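Local coordinates for protein proteasome accessory factor B/C (PafBC) (Paenarthrobacter aurescens, PDB 6SJ9) that probably regulates transcription in the bacterial DNA damage response, combining winged helix-turn-helix regions with WYL and WCX domains in a single chain, at residues A597-R607 against G614-F622; D132-Q140 against D252-R260. All blocks are in the same frame, centred on the assembly; numbering follows the deposited sequence.

Contact 1 lies within one WCX domain, whereas contact 2 is a surface contact made on the equivalent helix of the other WCX domain by a segment from elsewhere in the chain. Both domains have ferredoxin-like topology, four antiparallel strands in the order 2-3-1-4. Contact 2 closes before contact 1 opens along the chain, and their centres lie about 26 Å apart, with nearest atoms about 9 Å from each other. Contact 1 folds helix 599-602 onto strand 616-622 of the C-terminal domain. Contact 2 sets the loop between helices 95-118 and 147-159 against helix 257-261. Helix 627-634 is touched by side chains from both, so the loop of contact 2 also abuts the C-terminal WCX domain.

Contact 1 (A597-R607 against G614-F622); sequences AGLADDYYAER and GGLLAEVRF
The rings of Tyr603 and Phe622 meet obliquely, with CE2 of Tyr603 3.6 Å from CE2 of Phe622 and the planes inclined by 40°. Phe622 CZ stands above one face of the tyrosine, displaced toward its rim, while the carbonyl oxygen of Leu599 lies in the plane at the tyrosine edge. Phe631 of helix 627-634 makes edge-to-face pairs with both rings, completing an aromatic cluster in this ferredoxin-like WCX domain. A chi1 of -71° sets CG of Tyr603 anti to the carbonyl carbon, which sends the ring toward the end of strand 616-622. The second flat pair is a salt bridge: Arg607 NH2 donates to the syn side of Glu619 OE1 at 3.1 Å, near the guanidinium edge but tilted out of the carboxylate plane, with the two planes 28° apart, and a weaker NE bond to OE2 adds to it. Arg621 and Glu606 are turned more steeply against each other; their charged atoms stay apart, and the guanidinium finds its salt bridge in Asp585, leaving the carboxylate beside the aliphatic part of the arginine, where Glu606 OE2 is 3.1 Å from Arg621 CD.

The chain here passes from helix to strand. A Schellman motif with Tyr604 at C-prime ends helix 599-602, and Arg607 then pairs antiparallel with Glu619: Glu619 N binds Arg607 O at 2.9 Å, and Glu606 N binds Glu619 O at 2.7 Å. Small side chains let the helix settle close to the sheet. Ala600 CB touches both Leu616 and Ala618, Ala605 CB meets Val620 CG1, and Ala597 CB presses tightly on Leu616 CD2 at 3.4 Å. A water bridges Tyr603 O and Arg621 N, accepting from the latter at 2.9 Å.

Contact 2 (D132-Q140 against D252-R260); sequences DVDLPAGVQ and DKDKLLALR
Lys255 crosses Asp132 at about a right angle and Asp134 obliquely, and pairs by charge with the first but packs its methylenes against the second. It lies at the close of a type II turn, Asp252 to Lys255, that leads from the first strand of a ferredoxin-like WCX domain into helix 257-261. Its chain bends at chi2, chi3 and chi4, which brings the amino end to the loop: NZ forms a long salt bridge with Asp132 OD2 at 3.5 Å, and CE passes 3.9 Å from Val133 O. Asp134 does not share the ammonium; its OD1 remains 5.8 Å from Lys255 NZ, and the carboxylate lies alongside the lysine methylenes, OD1 being 3.9 Å from CD. With CG of Asp134 opposite the backbone N (chi1 -175°), OD2 lies 3.8 Å from Leu256 N at the N-cap position, a proximity rather than a cap, where the helix end would probably favour a negative charge. Were Lys255 replaced by an alanine, Asp132 would probably lose this ionic partner and the Asp134 carboxylate the methylenes packed against it.

Lys255 O is held from the helix side by Arg260 NE at 3.0 Å, within the guanidinium plane. Past the type II turn Pro136 to Val139, the loop reaches Ala258, whose CB lies 3.9 Å from Val139 O and 4.0 Å from Gln140 CB.

Contact 1 (A597-R607 against G614-F622)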
ATOM      1  N   ALA A 597      14.292   4.761  11.998  1.00 45.01           N
ATOM      2  CA  ALA A 597      15.045   5.351  10.901  1.00 49.29           C
ATOM      3  C   ALA A 597      14.443   4.983   9.547  1.00 48.70           C
ATOM      4  O   ALA A 597      14.592   5.733   8.578  1.00 47.74           O
ATOM      5  CB  ALA A 597      16.516   4.917  10.998  1.00 49.75           C
ATOM      6  N   GLY A 598      13.773   3.831   9.463  1.00 50.33           N
ATOM      7  CA  GLY A 598      13.122   3.400   8.224  1.00 48.61           C
ATOM      8  C   GLY A 598      12.050   4.336   7.680  1.00 46.46           C
ATOM      9  O   GLY A 598      11.750   4.297   6.472  1.00 42.92           O
ATOM     10  N   LEU A 599      11.485   5.205   8.518  1.00 44.00           N
ATOM     11  CA  LEU A 599      10.481   6.135   7.999  1.00 42.74           C
ATOM     12  C   LEU A 599      11.048   7.094   6.949  1.00 43.37           C
ATOM     13  O   LEU A 599      10.309   7.532   6.057  1.00 43.39           O
ATOM     14  CB  LEU A 599       9.852   6.883   9.159  1.00 48.25           C
ATOM     15  CG  LEU A 599       9.152   5.932  10.134  1.00 45.85           C
ATOM     16  CD1 LEU A 599       8.705   6.698  11.303  1.00 45.74           C
ATOM     17  CD2 LEU A 599       7.911   5.285   9.437  1.00 43.61           C
ATOM     18  N   ALA A 600      12.353   7.420   7.013  1.00 43.35           N
ATOM     19  CA  ALA A 600      12.945   8.292   5.995  1.00 42.79           C
ATOM     20  C   ALA A 600      12.869   7.669   4.611  1.00 44.65           C
ATOM     21  O   ALA A 600      12.846   8.399   3.607  1.00 44.88           O
ATOM     22  CB  ALA A 600      14.410   8.634   6.319  1.00 41.40           C
ATOM     23  N   ASP A 601      12.907   6.329   4.530  1.00 45.03           N
ATOM     24  CA  ASP A 601      12.731   5.651   3.233  1.00 42.56           C
ATOM     25  C   ASP A 601      11.263   5.614   2.810  1.00 42.61           C
ATOM     26  O   ASP A 601      10.925   5.871   1.643  1.00 40.69           O
ATOM     27  CB  ASP A 601      13.271   4.235   3.338  1.00 44.33           C
ATOM     28  CG  ASP A 601      14.797   4.179   3.378  1.00 49.46           C
ATOM     29  OD1 ASP A 601      15.493   5.032   2.758  1.00 47.58           O
ATOM     30  OD2 ASP A 601      15.284   3.267   4.083  1.00 54.16           O
ATOM     31  N   ASP A 602      10.385   5.294   3.752  1.00 40.44           N
ATOM     32  CA  ASP A 602       8.965   5.230   3.442  1.00 44.90           C
ATOM     33  C   ASP A 602       8.467   6.544   2.850  1.00 45.56           C
ATOM     34  O   ASP A 602       7.572   6.531   2.002  1.00 49.22           O
ATOM     35  CB  ASP A 602       8.174   4.883   4.715  1.00 44.34           C
ATOM     36  CG  ASP A 602       8.544   3.524   5.284  1.00 48.28           C
ATOM     37  OD1 ASP A 602       9.247   2.728   4.600  1.00 50.06           O
ATOM     38  OD2 ASP A 602       8.197   3.268   6.452  1.00 52.11           O
ATOM     39  N   TYR A 603       9.045   7.689   3.254  1.00 43.98           N
ATOM     40  CA  TYR A 603       8.581   8.973   2.750  1.00 43.13           C
ATOM     41  C   TYR A 603       9.586   9.626   1.801  1.00 48.17           C
ATOM     42  O   TYR A 603       9.512  10.838   1.561  1.00 52.80           O
ATOM     43  CB  TYR A 603       8.229   9.870   3.942  1.00 47.88           C
ATOM     44  CG  TYR A 603       6.948   9.373   4.648  1.00 52.45           C
ATOM     45  CD1 TYR A 603       7.004   8.334   5.581  1.00 51.87           C
ATOM     46  CD2 TYR A 603       5.685   9.883   4.331  1.00 57.42           C
ATOM     47  CE1 TYR A 603       5.835   7.839   6.218  1.00 53.59           C
ATOM     48  CE2 TYR A 603       4.505   9.390   4.968  1.00 59.36           C
ATOM     49  CZ  TYR A 603       4.598   8.367   5.911  1.00 59.35           C
ATOM     50  OH  TYR A 603       3.455   7.858   6.543  1.00 63.24           O
ATOM     51  N   TYR A 604      10.508   8.841   1.236  1.00 41.67           N
ATOM     52  CA  TYR A 604      11.414   9.297   0.175  1.00 40.84           C
ATOM     53  C   TYR A 604      12.112  10.604   0.561  1.00 45.13           C
ATOM     54  O   TYR A 604      12.111  11.571  -0.195  1.00 49.44           O
ATOM     55  CB  TYR A 604      10.685   9.453  -1.171  1.00 35.81           C
ATOM     56  CG  TYR A 604       9.596   8.409  -1.394  1.00 40.46           C
ATOM     57  CD1 TYR A 604       9.922   7.085  -1.669  1.00 35.41           C
ATOM     58  CD2 TYR A 604       8.250   8.753  -1.265  1.00 42.44           C
ATOM     59  CE1 TYR A 604       8.939   6.117  -1.825  1.00 40.72           C
ATOM     60  CE2 TYR A 604       7.256   7.802  -1.416  1.00 46.15           C
ATOM     61  CZ  TYR A 604       7.616   6.480  -1.701  1.00 47.90           C
ATOM     62  OH  TYR A 604       6.605   5.571  -1.847  1.00 50.98           O
ATOM     63  N   ALA A 605      12.721  10.620   1.737  1.00 43.27           N
ATOM     64  CA  ALA A 605      13.313  11.843   2.267  1.00 50.87           C
ATOM     65  C   ALA A 605      14.181  12.569   1.241  1.00 55.48           C
ATOM     66  O   ALA A 605      15.015  11.967   0.563  1.00 51.03           O
ATOM     67  CB  ALA A 605      14.158  11.496   3.489  1.00 46.45           C
ATOM     68  N   GLU A 606      13.983  13.880   1.132  1.00 59.70           N
ATOM     69  CA  GLU A 606      14.803  14.657   0.203  1.00 61.17           C
ATOM     70  C   GLU A 606      16.254  14.706   0.674  1.00 60.32           C
ATOM     71  O   GLU A 606      17.179  14.617  -0.138  1.00 62.41           O
ATOM     72  CB  GLU A 606      14.251  16.084   0.061  1.00 64.62           C
ATOM     73  CG  GLU A 606      12.719  16.176  -0.089  1.00 70.02           C
ATOM     74  CD  GLU A 606      12.248  15.727  -1.465  1.00 72.68           C
ATOM     75  OE1 GLU A 606      12.905  16.121  -2.449  1.00 74.03           O
ATOM     76  OE2 GLU A 606      11.226  15.005  -1.570  1.00 72.58           O
ATOM     77  N   ARG A 607      16.473  14.843   1.980  1.00 59.50           N
ATOM     78  CA  ARG A 607      17.807  14.920   2.560  1.00 61.10           C
ATOM     79  C   ARG A 607      17.781  14.258   3.926  1.00 60.94           C
ATOM     80  O   ARG A 607      16.781  14.333   4.641  1.00 58.92           O
ATOM     81  CB  ARG A 607      18.297  16.358   2.756  1.00 61.90           C
ATOM     82  CG  ARG A 607      18.484  17.179   1.487  1.00 68.42           C
ATOM     83  CD  ARG A 607      19.289  18.478   1.797  1.00 73.50           C
ATOM     84  NE  ARG A 607      18.598  19.352   2.744  1.00 75.27           N
ATOM     85  CZ  ARG A 607      19.079  20.503   3.202  1.00 75.98           C
ATOM     86  NH1 ARG A 607      20.267  20.937   2.815  1.00 76.41           N
ATOM     87  NH2 ARG A 607      18.372  21.213   4.055  1.00 75.45           N
ATOM     88  N   GLY A 614      22.616   6.725  15.916  1.00 79.00           N
ATOM     89  CA  GLY A 614      21.927   5.997  14.872  1.00 76.55           C
ATOM     90  C   GLY A 614      20.609   6.601  14.440  1.00 73.57           C
ATOM     91  O   GLY A 614      19.958   6.048  13.532  1.00 72.08           O
ATOM     92  N   GLY A 615      20.201   7.725  15.041  1.00 71.75           N
ATOM     93  CA  GLY A 615      19.050   8.476  14.581  1.00 68.25           C
ATOM     94  C   GLY A 615      19.396   9.281  13.350  1.00 69.01           C
ATOM     95  O   GLY A 615      20.492   9.178  12.801  1.00 69.40           O
ATOM     96  N   LEU A 616      18.455  10.118  12.916  1.00 67.32           N
ATOM     97  CA  LEU A 616      18.789  10.980  11.789  1.00 63.74           C
ATOM     98  C   LEU A 616      17.816  12.141  11.679  1.00 62.00           C
ATOM     99  O   LEU A 616      16.676  12.056  12.137  1.00 63.10           O
ATOM    100  CB  LEU A 616      18.801  10.240  10.455  1.00 61.02           C
ATOM    101  CG  LEU A 616      17.564   9.465  10.024  1.00 60.61           C
ATOM    102  CD1 LEU A 616      17.516   9.367   8.542  1.00 56.32           C
ATOM    103  CD2 LEU A 616      17.659   8.097  10.576  1.00 62.65           C
ATOM    104  N   LEU A 617      18.310  13.237  11.108  1.00 57.95           N
ATOM    105  CA  LEU A 617      17.463  14.282  10.578  1.00 60.24           C
ATOM    106  C   LEU A 617      16.971  13.893   9.206  1.00 59.52           C
ATOM    107  O   LEU A 617      17.711  13.319   8.403  1.00 61.88           O
ATOM    108  CB  LEU A 617      18.206  15.610  10.452  1.00 61.15           C
ATOM    109  CG  LEU A 617      18.895  16.216  11.668  1.00 69.84           C
ATOM    110  CD1 LEU A 617      19.540  17.556  11.270  1.00 73.26           C
ATOM    111  CD2 LEU A 617      17.943  16.386  12.847  1.00 72.40           C
ATOM    112  N   ALA A 618      15.738  14.257   8.909  1.00 57.19           N
ATOM    113  CA  ALA A 618      15.170  13.895   7.617  1.00 55.75           C
ATOM    114  C   ALA A 618      14.203  14.965   7.158  1.00 54.51           C
ATOM    115  O   ALA A 618      13.242  15.288   7.862  1.00 56.22           O
ATOM    116  CB  ALA A 618      14.482  12.539   7.688  1.00 50.84           C
ATOM    117  N   GLU A 619      14.473  15.514   5.999  1.00 53.80           N
ATOM    118  CA  GLU A 619      13.602  16.477   5.357  1.00 55.36           C
ATOM    119  C   GLU A 619      12.681  15.731   4.387  1.00 51.65           C
ATOM    120  O   GLU A 619      13.163  15.085   3.455  1.00 50.28           O
ATOM    121  CB  GLU A 619      14.495  17.475   4.630  1.00 62.21           C
ATOM    122  CG  GLU A 619      13.863  18.692   4.104  1.00 71.79           C
ATOM    123  CD  GLU A 619      14.904  19.572   3.465  1.00 81.19           C
ATOM    124  OE1 GLU A 619      15.377  20.521   4.125  1.00 86.02           O
ATOM    125  OE2 GLU A 619      15.295  19.257   2.316  1.00 83.91           O
ATOM    126  N   VAL A 620      11.376  15.764   4.625  1.00 53.48           N
ATOM    127  CA  VAL A 620      10.425  15.001   3.821  1.00 54.32           C
ATOM    128  C   VAL A 620       9.289  15.909   3.349  1.00 56.27           C
ATOM    129  O   VAL A 620       8.909  16.859   4.032  1.00 57.93           O
ATOM    130  CB  VAL A 620       9.845  13.783   4.605  1.00 55.19           C
ATOM    131  CG1 VAL A 620      10.965  12.874   5.079  1.00 53.10           C
ATOM    132  CG2 VAL A 620       9.057  14.227   5.764  1.00 57.87           C
ATOM    133  N   ARG A 621       8.679  15.542   2.220  1.00 54.67           N
ATOM    134  CA  ARG A 621       7.477  16.189   1.711  1.00 53.62           C
ATOM    135  C   ARG A 621       6.246  15.371   2.090  1.00 52.94           C
ATOM    136  O   ARG A 621       6.126  14.218   1.687  1.00 55.17           O
ATOM    137  CB  ARG A 621       7.549  16.343   0.191  1.00 51.90           C
ATOM    138  CG  ARG A 621       8.697  17.233  -0.299  1.00 50.26           C
ATOM    139  CD  ARG A 621       8.921  17.079  -1.832  1.00 54.79           C
ATOM    140  NE  ARG A 621       7.780  17.530  -2.655  1.00 58.84           N
ATOM    141  CZ  ARG A 621       7.703  18.718  -3.268  1.00 62.82           C
ATOM    142  NH1 ARG A 621       8.698  19.604  -3.150  1.00 68.04           N
ATOM    143  NH2 ARG A 621       6.636  19.031  -4.002  1.00 58.09           N
ATOM    144  N   PHE A 622       5.339  15.966   2.863  1.00 49.85           N
ATOM    145  CA  PHE A 622       4.061  15.358   3.203  1.00 50.42           C
ATOM    146  C   PHE A 622       2.993  15.911   2.286  1.00 54.01           C
ATOM    147  O   PHE A 622       3.054  17.087   1.883  1.00 55.29           O
ATOM    148  CB  PHE A 622       3.673  15.627   4.654  1.00 51.56           C
ATOM    149  CG  PHE A 622       4.316  14.701   5.598  1.00 54.70           C
ATOM    150  CD1 PHE A 622       5.513  15.054   6.211  1.00 59.22           C
ATOM    151  CD2 PHE A 622       3.769  13.465   5.859  1.00 55.80           C
ATOM    152  CE1 PHE A 622       6.131  14.169   7.090  1.00 62.32           C
ATOM    153  CE2 PHE A 622       4.377  12.579   6.729  1.00 59.06           C
ATOM    154  CZ  PHE A 622       5.561  12.920   7.345  1.00 61.74           C
TER
HETATM  155  O   HOH W   1      10.000  13.457   0.760  1.00 41.34           O

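Contact 2 (D132-Q140 against D252-R260)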
ATOM      1  N   ASP A 132      -8.382  19.218  12.256  1.00131.98           N
ATOM      2  CA  ASP A 132      -9.628  18.510  11.975  1.00132.79           C
ATOM      3  C   ASP A 132      -9.389  17.310  11.045  1.00131.98           C
ATOM      4  O   ASP A 132     -10.187  17.016  10.149  1.00129.22           O
ATOM      5  CB  ASP A 132     -10.635  19.475  11.350  1.00132.19           C
ATOM      6  CG  ASP A 132     -12.068  19.056  11.592  1.00131.65           C
ATOM      7  OD1 ASP A 132     -12.978  19.902  11.444  1.00132.76           O
ATOM      8  OD2 ASP A 132     -12.279  17.881  11.957  1.00130.64           O
ATOM      9  N   VAL A 133      -8.314  16.589  11.310  1.00132.60           N
ATOM     10  CA  VAL A 133      -7.803  15.580  10.390  1.00133.64           C
ATOM     11  C   VAL A 133      -8.671  14.327  10.433  1.00134.15           C
ATOM     12  O   VAL A 133      -9.239  13.973  11.473  1.00138.42           O
ATOM     13  CB  VAL A 133      -6.334  15.301  10.751  1.00135.48           C
ATOM     14  CG1 VAL A 133      -5.644  16.628  11.011  1.00138.39           C
ATOM     15  CG2 VAL A 133      -6.243  14.453  11.993  1.00135.97           C
ATOM     16  N   ASP A 134      -8.792  13.652   9.286  1.00127.08           N
ATOM     17  CA  ASP A 134      -9.576  12.417   9.206  1.00121.69           C
ATOM     18  C   ASP A 134      -9.195  11.648   7.948  1.00111.14           C
ATOM     19  O   ASP A 134      -9.342  12.181   6.842  1.00111.76           O
ATOM     20  CB  ASP A 134     -11.089  12.762   9.201  1.00128.35           C
ATOM     21  CG  ASP A 134     -12.006  11.529   9.253  1.00131.09           C
ATOM     22  OD1 ASP A 134     -13.178  11.652   8.818  1.00132.46           O
ATOM     23  OD2 ASP A 134     -11.565  10.443   9.697  1.00130.93           O
ATOM     24  N   LEU A 135      -8.738  10.404   8.094  1.00102.28           N
ATOM     25  CA  LEU A 135      -8.357   9.640   6.912  1.00 89.23           C
ATOM     26  C   LEU A 135      -9.592   9.395   6.044  1.00 81.98           C
ATOM     27  O   LEU A 135     -10.693   9.205   6.551  1.00 81.69           O
ATOM     28  CB  LEU A 135      -7.713   8.302   7.288  1.00 82.06           C
ATOM     29  CG  LEU A 135      -6.315   8.286   7.906  1.00 84.88           C
ATOM     30  CD1 LEU A 135      -5.851   6.864   8.297  1.00 84.95           C
ATOM     31  CD2 LEU A 135      -5.350   8.885   6.894  1.00 86.74           C
ATOM     32  N   PRO A 136      -9.423   9.323   4.735  1.00 75.75           N
ATOM     33  CA  PRO A 136     -10.560   9.020   3.858  1.00 75.00           C
ATOM     34  C   PRO A 136     -10.972   7.553   3.919  1.00 73.61           C
ATOM     35  O   PRO A 136     -10.259   6.686   4.442  1.00 71.50           O
ATOM     36  CB  PRO A 136     -10.030   9.374   2.463  1.00 73.64           C
ATOM     37  CG  PRO A 136      -8.556   9.088   2.583  1.00 71.72           C
ATOM     38  CD  PRO A 136      -8.168   9.483   3.988  1.00 72.50           C
ATOM     39  N   ALA A 137     -12.179   7.308   3.403  1.00 75.13           N
ATOM     40  CA  ALA A 137     -12.732   5.962   3.297  1.00 75.70           C
ATOM     41  C   ALA A 137     -11.756   5.021   2.597  1.00 75.99           C
ATOM     42  O   ALA A 137     -11.149   5.367   1.576  1.00 72.64           O
ATOM     43  CB  ALA A 137     -14.056   5.998   2.524  1.00 71.98           C
ATOM     44  N   GLY A 138     -11.603   3.821   3.152  1.00 77.73           N
ATOM     45  CA  GLY A 138     -10.717   2.857   2.535  1.00 74.85           C
ATOM     46  C   GLY A 138      -9.245   3.073   2.797  1.00 72.58           C
ATOM     47  O   GLY A 138      -8.417   2.470   2.100  1.00 74.05           O
ATOM     48  N   VAL A 139      -8.892   3.946   3.748  1.00 68.71           N
ATOM     49  CA  VAL A 139      -7.509   4.145   4.197  1.00 67.54           C
ATOM     50  C   VAL A 139      -7.464   4.014   5.720  1.00 66.00           C
ATOM     51  O   VAL A 139      -8.204   4.699   6.437  1.00 67.64           O
ATOM     52  CB  VAL A 139      -6.919   5.508   3.754  1.00 65.10           C
ATOM     53  CG1 VAL A 139      -5.480   5.635   4.190  1.00 63.61           C
ATOM     54  CG2 VAL A 139      -7.020   5.684   2.250  1.00 61.58           C
ATOM     55  N   GLN A 140      -6.585   3.158   6.208  1.00 62.66           N
ATOM     56  CA  GLN A 140      -6.335   2.970   7.624  1.00 60.57           C
ATOM     57  C   GLN A 140      -4.871   3.281   7.871  1.00 59.82           C
ATOM     58  O   GLN A 140      -4.078   3.313   6.923  1.00 56.75           O
ATOM     59  CB  GLN A 140      -6.669   1.526   8.025  1.00 59.08           C
ATOM     60  CG  GLN A 140      -5.673   0.534   7.518  1.00 62.31           C
ATOM     61  CD  GLN A 140      -6.090  -0.904   7.740  1.00 67.55           C
ATOM     62  OE1 GLN A 140      -7.148  -1.179   8.306  1.00 73.14           O
ATOM     63  NE2 GLN A 140      -5.240  -1.829   7.322  1.00 65.59           N
ATOM     64  N   ASP A 252     -15.038   9.877  18.927  1.00 75.94           N
ATOM     65  CA  ASP A 252     -15.845  11.009  18.478  1.00 76.00           C
ATOM     66  C   ASP A 252     -16.823  10.569  17.390  1.00 79.09           C
ATOM     67  O   ASP A 252     -16.468   9.814  16.476  1.00 75.97           O
ATOM     68  CB  ASP A 252     -14.947  12.116  17.932  1.00 73.46           C
ATOM     69  CG  ASP A 252     -14.031  12.701  18.989  1.00 79.82           C
ATOM     70  OD1 ASP A 252     -14.129  12.285  20.164  1.00 84.76           O
ATOM     71  OD2 ASP A 252     -13.202  13.566  18.639  1.00 80.73           O
ATOM     72  N   LYS A 253     -18.050  11.077  17.464  1.00 85.72           N
ATOM     73  CA  LYS A 253     -19.043  10.774  16.443  1.00 91.21           C
ATOM     74  C   LYS A 253     -18.596  11.262  15.075  1.00 95.96           C
ATOM     75  O   LYS A 253     -17.873  12.250  14.952  1.00 95.21           O
ATOM     76  CB  LYS A 253     -20.379  11.412  16.801  1.00 92.00           C
ATOM     77  CG  LYS A 253     -21.085  10.699  17.926  1.00 92.91           C
ATOM     78  CD  LYS A 253     -22.456  11.242  18.154  1.00 94.88           C
ATOM     79  CE  LYS A 253     -23.192  10.432  19.218  1.00 97.32           C
ATOM     80  NZ  LYS A 253     -24.009   9.315  18.650  1.00 96.59           N
ATOM     81  N   ASP A 254     -18.962  10.500  14.047  1.00103.05           N
ATOM     82  CA  ASP A 254     -18.645  10.818  12.656  1.00109.43           C
ATOM     83  C   ASP A 254     -17.144  10.813  12.359  1.00110.80           C
ATOM     84  O   ASP A 254     -16.708  11.415  11.371  1.00113.21           O
ATOM     85  CB  ASP A 254     -19.276  12.146  12.233  1.00119.05           C
ATOM     86  CG  ASP A 254     -20.783  12.149  12.408  1.00126.47           C
ATOM     87  OD1 ASP A 254     -21.431  11.274  11.796  1.00127.57           O
ATOM     88  OD2 ASP A 254     -21.319  13.003  13.154  1.00129.58           O
ATOM     89  N   LYS A 255     -16.333  10.136  13.175  1.00106.46           N
ATOM     90  CA  LYS A 255     -14.896  10.053  12.940  1.00 92.41           C
ATOM     91  C   LYS A 255     -14.426   8.602  12.964  1.00 80.75           C
ATOM     92  O   LYS A 255     -15.107   7.708  13.469  1.00 77.32           O
ATOM     93  CB  LYS A 255     -14.103  10.865  13.967  1.00 89.80           C
ATOM     94  CG  LYS A 255     -14.298  12.360  13.862  1.00 91.10           C
ATOM     95  CD  LYS A 255     -13.817  12.851  12.498  1.00 89.61           C
ATOM     96  CE  LYS A 255     -12.989  14.113  12.638  1.00 90.03           C
ATOM     97  NZ  LYS A 255     -13.710  15.071  13.517  1.00 93.93           N
ATOM     98  N   LEU A 256     -13.245   8.378  12.385  1.00 75.78           N
ATOM     99  CA  LEU A 256     -12.566   7.089  12.452  1.00 69.98           C
ATOM    100  C   LEU A 256     -13.378   6.015  11.717  1.00 72.58           C
ATOM    101  O   LEU A 256     -13.873   5.037  12.293  1.00 71.84           O
ATOM    102  CB  LEU A 256     -12.312   6.708  13.915  1.00 65.55           C
ATOM    103  CG  LEU A 256     -11.728   7.810  14.806  1.00 61.36           C
ATOM    104  CD1 LEU A 256     -11.303   7.243  16.142  1.00 58.75           C
ATOM    105  CD2 LEU A 256     -10.570   8.507  14.131  1.00 60.70           C
ATOM    106  N   LEU A 257     -13.518   6.224  10.409  1.00 74.13           N
ATOM    107  CA  LEU A 257     -14.401   5.366   9.624  1.00 74.48           C
ATOM    108  C   LEU A 257     -13.837   3.962   9.494  1.00 69.35           C
ATOM    109  O   LEU A 257     -14.572   2.983   9.651  1.00 71.53           O
ATOM    110  CB  LEU A 257     -14.708   5.983   8.252  1.00 76.92           C
ATOM    111  CG  LEU A 257     -15.865   7.001   8.204  1.00 81.28           C
ATOM    112  CD1 LEU A 257     -17.206   6.259   8.321  1.00 84.38           C
ATOM    113  CD2 LEU A 257     -15.804   8.103   9.260  1.00 83.45           C
ATOM    114  N   ALA A 258     -12.544   3.836   9.201  1.00 65.13           N
ATOM    115  CA  ALA A 258     -11.971   2.496   9.114  1.00 64.74           C
ATOM    116  C   ALA A 258     -12.155   1.739  10.423  1.00 65.64           C
ATOM    117  O   ALA A 258     -12.467   0.540  10.421  1.00 66.29           O
ATOM    118  CB  ALA A 258     -10.489   2.567   8.751  1.00 65.10           C
ATOM    119  N   LEU A 259     -12.015   2.437  11.551  1.00 65.20           N
ATOM    120  CA  LEU A 259     -12.185   1.788  12.844  1.00 60.94           C
ATOM    121  C   LEU A 259     -13.623   1.337  13.037  1.00 63.21           C
ATOM    122  O   LEU A 259     -13.866   0.216  13.484  1.00 66.61           O
ATOM    123  CB  LEU A 259     -11.765   2.738  13.970  1.00 59.20           C
ATOM    124  CG  LEU A 259     -11.773   2.130  15.370  1.00 58.10           C
ATOM    125  CD1 LEU A 259     -10.815   0.921  15.375  1.00 55.28           C
ATOM    126  CD2 LEU A 259     -11.439   3.160  16.443  1.00 54.43           C
ATOM    127  N   ARG A 260     -14.591   2.159  12.643  1.00 65.89           N
ATOM    128  CA  ARG A 260     -15.995   1.795  12.855  1.00 67.61           C
ATOM    129  C   ARG A 260     -16.398   0.603  12.005  1.00 69.16           C
ATOM    130  O   ARG A 260     -17.303  -0.145  12.378  1.00 68.63           O
ATOM    131  CB  ARG A 260     -16.905   2.989  12.577  1.00 66.07           C
ATOM    132  CG  ARG A 260     -16.883   4.045  13.652  1.00 65.48           C
ATOM    133  CD  ARG A 260     -17.487   5.351  13.220  1.00 64.88           C
ATOM    134  NE  ARG A 260     -17.595   6.266  14.362  1.00 66.44           N
ATOM    135  CZ  ARG A 260     -18.673   6.316  15.139  1.00 71.24           C
ATOM    136  NH1 ARG A 260     -19.706   5.519  14.875  1.00 68.43           N
ATOM    137  NH2 ARG A 260     -18.731   7.146  16.181  1.00 77.67           N
TER